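Local coordinates for 2L protein (Yaba-like disease virus, PDB 3IT8) that probably binds and neutralises host tumour necrosis factor, as a secreted poxvirus decoy built on an MHC class I-like fold, at residues D84-G96 with G105-L117. Numbering follows the deposited sequence.
Sequences DSTKTTSLSLITG and GSYGYVETANGPL
Ile-94 and Tyr-109 are paired across an antiparallel hairpin, their side chains side by side on the same face, Ile-94 N reaching Tyr-109 O and Tyr-109 N returning to Ile-94 O, both at 2.8 Å. Ser-92 with Glu-111 and Gly-96 with Tyr-107 repeat this two-bond pattern, while at the open end of the hairpin, where the type I turn Thr-112 to Gly-115 begins, Ala-113 N to Ser-90 O is a weak bond of 3.4 Å. Tyr-107 O takes a second donor: Thr-95 OG1 meets it at 2.8 Å in the carbonyl plane, on a lone pair, whereas Gly-96 N arrives tilted from that plane.

Two aromatic contacts lie on one face of the sheet. Tyr-107 and Tyr-109 carry CG between the backbone N and the carbonyl carbon (chi1 52° and 61°), which swings each ring across to strand 90-96. Ile-94 CB sits over the Tyr-109 ring, 3.8 Å from its centroid, and Gly-96, with no side chain, lays its CA 3.9 Å from the Tyr-107 centroid as a second CH-pi contact. Pro-248, in the Ig-like region, touches Ile-94 and both tyrosines; Glu-111 OE1 bonds to Tyr-243 OH.

The other face carries mainly aliphatic contacts. Leu-91 CD1 meets Val-110 CG1 at 3.6 Å, and Leu-93 CD1 approaches Val-110 CG2 at 3.8 Å, so the valine's two methyls serve different leucines. Helix 61-82 covers these leucines, and helix 148-174 covers Thr-95.

The hairpin thus belongs to an MHC-like platform: its leucine-bearing face packs against the helices, and its tyrosine-bearing face meets the Ig-like region through Pro-248 and the Glu-111 to Tyr-243 bond.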
ATOM      1  N   ASP D  84     -26.175  37.518  38.546  1.00133.64           N
ATOM      2  CA  ASP D  84     -25.786  38.917  38.395  1.00133.64           C
ATOM      3  C   ASP D  84     -24.285  39.208  38.390  1.00133.64           C
ATOM      4  O   ASP D  84     -23.874  40.347  38.154  1.00133.64           O
ATOM      5  CB  ASP D  84     -26.474  39.754  39.476  1.00141.54           C
ATOM      6  CG  ASP D  84     -26.684  41.196  39.055  1.00141.54           C
ATOM      7  OD1 ASP D  84     -25.685  41.927  38.900  1.00141.54           O
ATOM      8  OD2 ASP D  84     -27.853  41.597  38.874  1.00141.54           O
ATOM      9  N   SER D  85     -23.467  38.191  38.643  1.00116.50           N
ATOM     10  CA  SER D  85     -22.015  38.376  38.644  1.00116.50           C
ATOM     11  C   SER D  85     -21.438  38.058  37.267  1.00116.50           C
ATOM     12  O   SER D  85     -20.223  38.082  37.072  1.00116.50           O
ATOM     13  CB  SER D  85     -21.349  37.472  39.693  1.00 86.69           C
ATOM     14  OG  SER D  85     -21.388  36.106  39.309  1.00 86.69           O
ATOM     15  N   THR D  86     -22.318  37.760  36.315  1.00114.04           N
ATOM     16  CA  THR D  86     -21.906  37.434  34.952  1.00114.04           C
ATOM     17  C   THR D  86     -22.578  38.369  33.944  1.00114.04           C
ATOM     18  O   THR D  86     -22.058  38.589  32.852  1.00114.04           O
ATOM     19  CB  THR D  86     -22.287  35.982  34.585  1.00115.45           C
ATOM     20  OG1 THR D  86     -21.955  35.105  35.668  1.00115.45           O
ATOM     21  CG2 THR D  86     -21.534  35.539  33.340  1.00115.45           C
ATOM     22  N   LYS D  87     -23.737  38.904  34.326  1.00120.82           N
ATOM     23  CA  LYS D  87     -24.515  39.812  33.482  1.00120.82           C
ATOM     24  C   LYS D  87     -23.663  40.494  32.412  1.00120.82           C
ATOM     25  O   LYS D  87     -22.674  41.155  32.719  1.00120.82           O
ATOM     26  CB  LYS D  87     -25.211  40.867  34.354  1.00127.77           C
ATOM     27  CG  LYS D  87     -26.102  41.828  33.580  1.00127.77           C
ATOM     28  CD  LYS D  87     -26.951  42.671  34.514  1.00127.77           C
ATOM     29  CE  LYS D  87     -27.908  41.806  35.319  1.00127.77           C
ATOM     30  NZ  LYS D  87     -28.740  42.622  36.244  1.00127.77           N
ATOM     31  N   THR D  88     -24.053  40.325  31.153  1.00 63.50           N
ATOM     32  CA  THR D  88     -23.312  40.903  30.043  1.00 63.50           C
ATOM     33  C   THR D  88     -24.222  41.562  29.031  1.00 63.50           C
ATOM     34  O   THR D  88     -25.402  41.218  28.923  1.00 63.50           O
ATOM     35  CB  THR D  88     -22.500  39.830  29.299  1.00 76.17           C
ATOM     36  OG1 THR D  88     -21.648  39.144  30.223  1.00 76.17           O
ATOM     37  CG2 THR D  88     -21.651  40.464  28.220  1.00 76.17           C
ATOM     38  N   THR D  89     -23.650  42.496  28.282  1.00 64.07           N
ATOM     39  CA  THR D  89     -24.362  43.234  27.248  1.00 64.07           C
ATOM     40  C   THR D  89     -24.657  42.364  26.038  1.00 64.07           C
ATOM     41  O   THR D  89     -25.760  42.412  25.474  1.00 64.07           O
ATOM     42  CB  THR D  89     -23.530  44.392  26.736  1.00106.96           C
ATOM     43  OG1 THR D  89     -23.024  45.131  27.845  1.00 66.66           O
ATOM     44  CG2 THR D  89     -24.366  45.294  25.854  1.00 66.66           C
ATOM     45  N   SER D  90     -23.660  41.575  25.636  1.00 70.11           N
ATOM     46  CA  SER D  90     -23.798  40.711  24.471  1.00 70.11           C
ATOM     47  C   SER D  90     -23.006  39.412  24.539  1.00 70.11           C
ATOM     48  O   SER D  90     -22.179  39.212  25.427  1.00 70.11           O
ATOM     49  CB  SER D  90     -23.370  41.472  23.224  1.00 76.58           C
ATOM     50  OG  SER D  90     -21.999  41.812  23.320  1.00 49.10           O
ATOM     51  N   LEU D  91     -23.269  38.550  23.558  1.00 42.81           N
ATOM     52  CA  LEU D  91     -22.637  37.244  23.431  1.00 42.81           C
ATOM     53  C   LEU D  91     -22.251  37.046  21.971  1.00 42.81           C
ATOM     54  O   LEU D  91     -22.997  37.416  21.065  1.00 42.81           O
ATOM     55  CB  LEU D  91     -23.620  36.158  23.859  1.00 67.77           C
ATOM     56  CG  LEU D  91     -23.030  34.771  24.074  1.00 43.90           C
ATOM     57  CD1 LEU D  91     -21.940  34.850  25.129  1.00 43.90           C
ATOM     58  CD2 LEU D  91     -24.124  33.817  24.531  1.00 43.90           C
ATOM     59  N   SER D  92     -21.078  36.477  21.740  1.00 38.37           N
ATOM     60  CA  SER D  92     -20.601  36.245  20.378  1.00 38.37           C
ATOM     61  C   SER D  92     -20.057  34.839  20.134  1.00 38.37           C
ATOM     62  O   SER D  92     -19.372  34.256  20.988  1.00 38.37           O
ATOM     63  CB  SER D  92     -19.498  37.238  20.010  1.00 28.88           C
ATOM     64  OG  SER D  92     -19.982  38.557  19.925  1.00 31.03           O
ATOM     65  N   LEU D  93     -20.367  34.297  18.960  1.00 37.25           N
ATOM     66  CA  LEU D  93     -19.878  32.981  18.574  1.00 37.25           C
ATOM     67  C   LEU D  93     -18.872  33.216  17.452  1.00 37.25           C
ATOM     68  O   LEU D  93     -19.243  33.530  16.330  1.00 37.25           O
ATOM     69  CB  LEU D  93     -21.011  32.103  18.073  1.00 54.14           C
ATOM     70  CG  LEU D  93     -20.510  30.755  17.547  1.00 38.13           C
ATOM     71  CD1 LEU D  93     -19.780  30.032  18.658  1.00 38.13           C
ATOM     72  CD2 LEU D  93     -21.676  29.906  17.020  1.00 38.13           C
ATOM     73  N   ILE D  94     -17.590  33.085  17.763  1.00 36.54           N
ATOM     74  CA  ILE D  94     -16.534  33.312  16.783  1.00 36.54           C
ATOM     75  C   ILE D  94     -16.006  31.982  16.279  1.00 36.54           C
ATOM     76  O   ILE D  94     -15.490  31.174  17.043  1.00 36.54           O
ATOM     77  CB  ILE D  94     -15.359  34.100  17.408  1.00 53.02           C
ATOM     78  CG1 ILE D  94     -15.869  35.397  18.031  1.00 36.06           C
ATOM     79  CG2 ILE D  94     -14.318  34.417  16.353  1.00 36.06           C
ATOM     80  CD1 ILE D  94     -16.637  36.255  17.085  1.00 36.06           C
ATOM     81  N   THR D  95     -16.138  31.741  14.986  1.00 41.44           N
ATOM     82  CA  THR D  95     -15.655  30.486  14.424  1.00 41.44           C
ATOM     83  C   THR D  95     -15.119  30.760  13.026  1.00 41.44           C
ATOM     84  O   THR D  95     -15.597  31.668  12.352  1.00 41.44           O
ATOM     85  CB  THR D  95     -16.788  29.440  14.375  1.00 44.05           C
ATOM     86  OG1 THR D  95     -16.247  28.158  14.043  1.00 41.29           O
ATOM     87  CG2 THR D  95     -17.838  29.830  13.349  1.00 41.29           C
ATOM     88  N   GLY D  96     -14.120  29.992  12.604  1.00 29.38           N
ATOM     89  CA  GLY D  96     -13.524  30.202  11.298  1.00 29.38           C
ATOM     90  C   GLY D  96     -12.203  29.468  11.166  1.00 29.38           C
ATOM     91  O   GLY D  96     -11.842  28.661  12.027  1.00 29.38           O
ATOM     92  N   GLY D 105      -5.180  26.312  10.604  1.00 49.86           N
ATOM     93  CA  GLY D 105      -5.974  25.794  11.704  1.00 49.86           C
ATOM     94  C   GLY D 105      -7.392  26.330  11.688  1.00 49.86           C
ATOM     95  O   GLY D 105      -7.761  27.092  10.792  1.00 49.86           O
ATOM     96  N   SER D 106      -8.196  25.932  12.671  1.00 35.55           N
ATOM     97  CA  SER D 106      -9.574  26.397  12.757  1.00 35.55           C
ATOM     98  C   SER D 106      -9.915  26.699  14.210  1.00 35.55           C
ATOM     99  O   SER D 106      -9.219  26.246  15.117  1.00 35.55           O
ATOM    100  CB  SER D 106     -10.531  25.342  12.209  1.00 41.67           C
ATOM    101  OG  SER D 106     -10.562  24.207  13.047  1.00 51.79           O
ATOM    102  N   TYR D 107     -10.986  27.444  14.441  1.00 41.70           N
ATOM    103  CA  TYR D 107     -11.348  27.783  15.804  1.00 41.70           C
ATOM    104  C   TYR D 107     -12.843  27.946  15.936  1.00 41.70           C
ATOM    105  O   TYR D 107     -13.552  28.083  14.945  1.00 41.70           O
ATOM    106  CB  TYR D 107     -10.645  29.085  16.212  1.00 46.80           C
ATOM    107  CG  TYR D 107     -10.871  30.201  15.216  1.00 42.55           C
ATOM    108  CD1 TYR D 107     -12.042  30.961  15.237  1.00 42.55           C
ATOM    109  CD2 TYR D 107      -9.957  30.432  14.191  1.00 42.55           C
ATOM    110  CE1 TYR D 107     -12.292  31.909  14.266  1.00 42.55           C
ATOM    111  CE2 TYR D 107     -10.211  31.383  13.212  1.00 42.55           C
ATOM    112  CZ  TYR D 107     -11.377  32.109  13.261  1.00 42.55           C
ATOM    113  OH  TYR D 107     -11.624  33.024  12.279  1.00 42.55           O
ATOM    114  N   GLY D 108     -13.311  27.937  17.177  1.00 43.84           N
ATOM    115  CA  GLY D 108     -14.719  28.106  17.457  1.00 43.84           C
ATOM    116  C   GLY D 108     -14.805  28.360  18.938  1.00 43.84           C
ATOM    117  O   GLY D 108     -14.602  27.444  19.732  1.00 43.84           O
ATOM    118  N   TYR D 109     -15.071  29.601  19.320  1.00 38.20           N
ATOM    119  CA  TYR D 109     -15.183  29.935  20.725  1.00 38.20           C
ATOM    120  C   TYR D 109     -16.290  30.946  20.970  1.00 38.20           C
ATOM    121  O   TYR D 109     -16.800  31.569  20.037  1.00 38.20           O
ATOM    122  CB  TYR D 109     -13.856  30.466  21.233  1.00 52.81           C
ATOM    123  CG  TYR D 109     -13.384  31.718  20.538  1.00 36.60           C
ATOM    124  CD1 TYR D 109     -13.769  32.987  20.989  1.00 36.60           C
ATOM    125  CD2 TYR D 109     -12.480  31.643  19.475  1.00 36.60           C
ATOM    126  CE1 TYR D 109     -13.254  34.141  20.409  1.00 36.60           C
ATOM    127  CE2 TYR D 109     -11.959  32.795  18.883  1.00 36.60           C
ATOM    128  CZ  TYR D 109     -12.346  34.036  19.356  1.00 36.60           C
ATOM    129  OH  TYR D 109     -11.801  35.167  18.796  1.00 36.60           O
ATOM    130  N   VAL D 110     -16.665  31.090  22.236  1.00 47.03           N
ATOM    131  CA  VAL D 110     -17.717  32.002  22.624  1.00 47.03           C
ATOM    132  C   VAL D 110     -17.116  33.069  23.506  1.00 47.03           C
ATOM    133  O   VAL D 110     -16.467  32.745  24.488  1.00 47.03           O
ATOM    134  CB  VAL D 110     -18.816  31.248  23.415  1.00 35.35           C
ATOM    135  CG1 VAL D 110     -19.784  32.233  24.063  1.00 26.84           C
ATOM    136  CG2 VAL D 110     -19.569  30.315  22.486  1.00 26.84           C
ATOM    137  N   GLU D 111     -17.300  34.335  23.145  1.00 40.08           N
ATOM    138  CA  GLU D 111     -16.807  35.421  23.980  1.00 40.08           C
ATOM    139  C   GLU D 111     -17.970  36.306  24.428  1.00 40.08           C
ATOM    140  O   GLU D 111     -19.047  36.305  23.834  1.00 40.08           O
ATOM    141  CB  GLU D 111     -15.743  36.252  23.271  1.00 80.28           C
ATOM    142  CG  GLU D 111     -16.158  36.799  21.952  1.00 66.88           C
ATOM    143  CD  GLU D 111     -15.065  37.632  21.319  1.00 66.88           C
ATOM    144  OE1 GLU D 111     -13.876  37.234  21.425  1.00 66.88           O
ATOM    145  OE2 GLU D 111     -15.398  38.677  20.704  1.00 66.88           O
ATOM    146  N   THR D 112     -17.725  37.048  25.500  1.00 61.18           N
ATOM    147  CA  THR D 112     -18.703  37.928  26.117  1.00 61.18           C
ATOM    148  C   THR D 112     -18.190  39.350  26.020  1.00 61.18           C
ATOM    149  O   THR D 112     -17.035  39.566  25.682  1.00 61.18           O
ATOM    150  CB  THR D 112     -18.887  37.497  27.591  1.00 85.22           C
ATOM    151  OG1 THR D 112     -20.072  36.706  27.706  1.00 64.15           O
ATOM    152  CG2 THR D 112     -18.949  38.672  28.521  1.00 64.15           C
ATOM    153  N   ALA D 113     -19.045  40.328  26.285  1.00 60.17           N
ATOM    154  CA  ALA D 113     -18.601  41.717  26.231  1.00 60.17           C
ATOM    155  C   ALA D 113     -17.484  41.905  27.270  1.00 60.17           C
ATOM    156  O   ALA D 113     -16.673  42.826  27.166  1.00 60.17           O
ATOM    157  CB  ALA D 113     -19.770  42.655  26.528  1.00 90.01           C
ATOM    158  N   ASN D 114     -17.446  41.009  28.260  1.00 69.72           N
ATOM    159  CA  ASN D 114     -16.453  41.049  29.329  1.00 69.72           C
ATOM    160  C   ASN D 114     -15.167  40.324  28.958  1.00 69.72           C
ATOM    161  O   ASN D 114     -14.169  40.424  29.674  1.00 69.72           O
ATOM    162  CB  ASN D 114     -17.018  40.434  30.605  1.00138.44           C
ATOM    163  CG  ASN D 114     -18.324  41.057  31.011  1.00 80.29           C
ATOM    164  OD1 ASN D 114     -18.443  42.285  31.093  1.00 80.29           O
ATOM    165  ND2 ASN D 114     -19.322  40.218  31.272  1.00 80.29           N
ATOM    166  N   GLY D 115     -15.186  39.590  27.847  1.00 67.81           N
ATOM    167  CA  GLY D 115     -13.999  38.871  27.412  1.00 67.81           C
ATOM    168  C   GLY D 115     -14.244  37.418  27.059  1.00 67.81           C
ATOM    169  O   GLY D 115     -15.344  36.918  27.257  1.00 67.81           O
ATOM    170  N   PRO D 116     -13.228  36.709  26.540  1.00 56.54           N
ATOM    171  CA  PRO D 116     -13.337  35.298  26.154  1.00 56.54           C
ATOM    172  C   PRO D 116     -13.974  34.454  27.232  1.00 56.54           C
ATOM    173  O   PRO D 116     -13.667  34.607  28.412  1.00 56.54           O
ATOM    174  CB  PRO D 116     -11.894  34.898  25.882  1.00 61.85           C
ATOM    175  CG  PRO D 116     -11.119  35.827  26.749  1.00 45.96           C
ATOM    176  CD  PRO D 116     -11.823  37.134  26.517  1.00 45.96           C
ATOM    177  N   LEU D 117     -14.858  33.553  26.816  1.00 59.07           N
ATOM    178  CA  LEU D 117     -15.581  32.694  27.739  1.00 59.07           C
ATOM    179  C   LEU D 117     -15.179  31.219  27.606  1.00 59.07           C
ATOM    180  O   LEU D 117     -14.484  30.681  28.468  1.00 59.07           O
ATOM    181  CB  LEU D 117     -17.080  32.870  27.499  1.00 88.92           C
ATOM    182  CG  LEU D 117     -18.013  32.379  28.586  1.00 54.26           C
ATOM    183  CD1 LEU D 117     -17.613  33.023  29.898  1.00 54.26           C
ATOM    184  CD2 LEU D 117     -19.437  32.723  28.226  1.00 54.26           C
TER